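Clavulanic acid biosynthesis oligopeptide binding protein 2 (Streptomyces clavuligerus, PDB 2WOL) probably binds peptides or related small solutes as an extracellular solute-binding protein tied to the biosynthesis of clavulanic acid. Local coordinates at residues Ala492-Thr497 with Arg511-Arg516. Sequence-based numbering, arbitrary orientation.
Sequences ALIDET and RAVERR
Ala-512, Val-513 and Arg-516 pack against Leu-493 and Ile-494 where two consecutive helices, 488-499 and 503-520, fold back on each other as an antiparallel helical hairpin of this family 5 solute-binding protein. The short segments run at 161° to one another, their axes 9.8 Å apart, and no hydrogen bond joins them: apolar contact does the work. Ala-512 comes first, at the margin; its methyl is small enough to lie beside the end of the leucine, with Ala-512 CB 4.1 Å from Leu-493 CD1. Next, Val-513 faces the other helix at the point where the two backbones come nearest, 6.5 Å between its CA and that of Leu-493. Its branched CB supplies two methyls close to the backbone, which suits so near an approach. CG1 lies anti to the backbone N (chi1 175°), and this turns Val-513 CG2 into the interface, 3.5 Å from Leu-493 CB and 4.3 Å from Ile-494 CG1. Val-490 and Leu-464, the latter from helix 460-468, also touch this buried valine, continuing the apolar core around it. One turn beyond Ala-512 stands Arg-516, partly exposed and modelled in two conformers; in the one described here its chain, extended from CG to NE, crosses the leucine side chain at about a right angle, while the charged end reaches Glu-489 in a salt bridge. An arginine fits this boundary because its methylenes can cover a hydrophobic neighbour as its guanidinium finds a polar partner. In this conformer Leu-493 CD1 rests 3.6 Å from Arg-516 CD, and equally close to Arg-516 NE.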
ATOM      1  N   ALA A 492      14.538  18.733  -3.573  1.00 12.60           N
ATOM      2  CA  ALA A 492      15.663  18.615  -4.501  1.00 12.64           C
ATOM      3  C   ALA A 492      16.329  17.245  -4.418  1.00 12.74           C
ATOM      4  O   ALA A 492      16.651  16.651  -5.449  1.00 12.96           O
ATOM      5  CB  ALA A 492      16.680  19.722  -4.259  1.00 12.86           C
ATOM      6  N   LEU A 493      16.530  16.743  -3.198  1.00 12.72           N
ATOM      7  CA  LEU A 493      17.099  15.411  -3.007  1.00 12.57           C
ATOM      8  C   LEU A 493      16.216  14.331  -3.626  1.00 12.44           C
ATOM      9  O   LEU A 493      16.717  13.421  -4.288  1.00 12.40           O
ATOM     10  CB  LEU A 493      17.341  15.116  -1.524  1.00 12.72           C
ATOM     11  CG  LEU A 493      18.549  15.767  -0.840  1.00 13.53           C
ATOM     12  CD1 LEU A 493      18.474  15.558   0.658  1.00 13.98           C
ATOM     13  CD2 LEU A 493      19.871  15.227  -1.380  1.00 14.08           C
ATOM     14  N   ILE A 494      14.906  14.443  -3.407  1.00 12.52           N
ATOM     15  CA  ILE A 494      13.940  13.528  -4.014  1.00 12.49           C
ATOM     16  C   ILE A 494      14.062  13.567  -5.542  1.00 12.79           C
ATOM     17  O   ILE A 494      14.158  12.520  -6.190  1.00 12.73           O
ATOM     18  CB  ILE A 494      12.486  13.820  -3.542  1.00 12.45           C
ATOM     19  CG1 ILE A 494      12.334  13.472  -2.053  1.00 12.10           C
ATOM     20  CG2 ILE A 494      11.462  13.053  -4.398  1.00 12.64           C
ATOM     21  CD1 ILE A 494      10.987  13.831  -1.450  1.00 12.62           C
ATOM     22  N   ASP A 495      14.090  14.773  -6.109  1.00 13.10           N
ATOM     23  CA  ASP A 495      14.279  14.930  -7.550  1.00 13.71           C
ATOM     24  C   ASP A 495      15.563  14.245  -8.018  1.00 13.81           C
ATOM     25  O   ASP A 495      15.572  13.583  -9.057  1.00 13.64           O
ATOM     26  CB  ASP A 495      14.280  16.413  -7.942  1.00 13.91           C
ATOM     27  CG  ASP A 495      12.889  17.036  -7.901  1.00 15.08           C
ATOM     28  OD1 ASP A 495      11.888  16.291  -7.807  1.00 16.57           O
ATOM     29  OD2 ASP A 495      12.799  18.282  -7.974  1.00 17.73           O
ATOM     30  N   GLU A 496      16.640  14.383  -7.243  1.00 13.79           N
ATOM     31  CA  GLU A 496      17.910  13.753  -7.611  1.00 14.27           C
ATOM     32  C   GLU A 496      17.816  12.226  -7.679  1.00 13.89           C
ATOM     33  O   GLU A 496      18.335  11.615  -8.615  1.00 13.85           O
ATOM     34  CB  GLU A 496      19.050  14.185  -6.686  1.00 14.36           C
ATOM     35  CG  GLU A 496      20.425  13.799  -7.224  1.00 15.22           C
ATOM     36  CD  GLU A 496      21.581  14.323  -6.394  1.00 15.77           C
ATOM     37  OE1 GLU A 496      21.373  15.219  -5.546  1.00 18.16           O
ATOM     38  OE2 GLU A 496      22.711  13.828  -6.605  1.00 18.03           O
ATOM     39  N   THR A 497      17.145  11.612  -6.703  1.00 13.86           N
ATOM     40  CA  THR A 497      16.977  10.153  -6.704  1.00 14.04           C
ATOM     41  C   THR A 497      16.303   9.670  -7.989  1.00 14.51           C
ATOM     42  O   THR A 497      16.674   8.632  -8.535  1.00 14.73           O
ATOM     43  CB  THR A 497      16.162   9.628  -5.488  1.00 13.86           C
ATOM     44  OG1 THR A 497      14.781   9.989  -5.621  1.00 12.94           O
ATOM     45  CG2 THR A 497      16.710  10.152  -4.167  1.00 13.48           C
ATOM     46  N   ARG A 511      18.635   8.060   2.148  1.00 10.21           N
ATOM     47  CA  ARG A 511      19.049   8.121   3.547  1.00 10.31           C
ATOM     48  C   ARG A 511      19.221   9.558   4.023  1.00 10.18           C
ATOM     49  O   ARG A 511      18.861   9.884   5.153  1.00  9.99           O
ATOM     50  CB  ARG A 511      20.325   7.312   3.780  1.00 10.62           C
ATOM     51  CG  ARG A 511      20.077   5.828   3.742  1.00 11.92           C
ATOM     52  CD  ARG A 511      21.342   5.018   3.829  1.00 14.12           C
ATOM     53  NE  ARG A 511      20.987   3.616   4.006  1.00 16.31           N
ATOM     54  CZ  ARG A 511      21.822   2.591   3.882  1.00 18.80           C
ATOM     55  NH1 ARG A 511      23.095   2.788   3.560  1.00 19.65           N
ATOM     56  NH2 ARG A 511      21.371   1.359   4.073  1.00 19.68           N
ATOM     57  N   ALA A 512      19.753  10.416   3.152  1.00 10.07           N
ATOM     58  CA  ALA A 512      19.865  11.840   3.451  1.00 10.13           C
ATOM     59  C   ALA A 512      18.484  12.495   3.574  1.00 10.09           C
ATOM     60  O   ALA A 512      18.266  13.323   4.459  1.00 10.85           O
ATOM     61  CB  ALA A 512      20.706  12.555   2.399  1.00 10.23           C
ATOM     62  N   VAL A 513      17.559  12.123   2.691  1.00  9.80           N
ATOM     63  CA  VAL A 513      16.178  12.608   2.791  1.00  9.47           C
ATOM     64  C   VAL A 513      15.568  12.244   4.143  1.00  9.08           C
ATOM     65  O   VAL A 513      15.037  13.107   4.839  1.00  8.72           O
ATOM     66  CB  VAL A 513      15.271  12.068   1.659  1.00  9.51           C
ATOM     67  CG1 VAL A 513      13.821  12.508   1.863  1.00  9.61           C
ATOM     68  CG2 VAL A 513      15.774  12.536   0.299  1.00 10.10           C
ATOM     69  N   GLU A 514      15.656  10.966   4.511  1.00  8.95           N
ATOM     70  CA  GLU A 514      15.055  10.493   5.755  1.00  8.73           C
ATOM     71  C   GLU A 514      15.661  11.191   6.967  1.00  8.75           C
ATOM     72  O   GLU A 514      14.938  11.594   7.888  1.00  8.59           O
ATOM     73  CB  GLU A 514      15.193   8.980   5.903  1.00  8.74           C
ATOM     74  CG  GLU A 514      14.421   8.446   7.104  1.00  8.63           C
ATOM     75  CD  GLU A 514      14.598   6.960   7.323  1.00  8.71           C
ATOM     76  OE1 GLU A 514      15.738   6.462   7.204  1.00  9.24           O
ATOM     77  OE2 GLU A 514      13.588   6.298   7.625  1.00  9.34           O
ATOM     78  N   ARG A 515      16.986  11.341   6.954  1.00  8.76           N
ATOM     79  CA  ARG A 515      17.678  12.045   8.025  1.00  9.15           C
ATOM     80  C   ARG A 515      17.167  13.480   8.159  1.00  9.24           C
ATOM     81  O   ARG A 515      16.862  13.927   9.263  1.00  9.48           O
ATOM     82  CB  ARG A 515      19.195  12.026   7.803  1.00  9.67           C
ATOM     83  CG  ARG A 515      19.971  12.773   8.878  1.00 10.77           C
ATOM     84  CD  ARG A 515      21.470  12.528   8.778  1.00 13.38           C
ATOM     85  NE  ARG A 515      21.831  11.161   9.155  1.00 14.79           N
ATOM     86  CZ  ARG A 515      22.118  10.768  10.395  1.00 15.60           C
ATOM     87  NH1 ARG A 515      22.088  11.636  11.401  1.00 15.70           N
ATOM     88  NH2 ARG A 515      22.434   9.501  10.627  1.00 16.63           N
ATOM     89  N   ARG A 516      17.064  14.194   7.041  1.00  9.06           N
ATOM     90  CA  ARG A 516      16.598  15.581   7.085  1.00  9.30           C
ATOM     91  C   ARG A 516      15.167  15.658   7.607  1.00  8.91           C
ATOM     92  O   ARG A 516      14.843  16.548   8.387  1.00  9.04           O
ATOM     93  CB  ARG A 516      16.690  16.230   5.704  0.33  9.32           C
ATOM     94  CG  ARG A 516      18.096  16.606   5.296  0.33  9.81           C
ATOM     95  CD  ARG A 516      18.133  17.085   3.861  0.33 10.77           C
ATOM     96  NE  ARG A 516      19.462  17.556   3.476  0.33 11.54           N
ATOM     97  CZ  ARG A 516      19.866  18.820   3.557  0.33 11.87           C
ATOM     98  NH1 ARG A 516      19.047  19.759   4.015  0.33 12.20           N
ATOM     99  NH2 ARG A 516      21.095  19.148   3.183  0.33 12.19           N
TER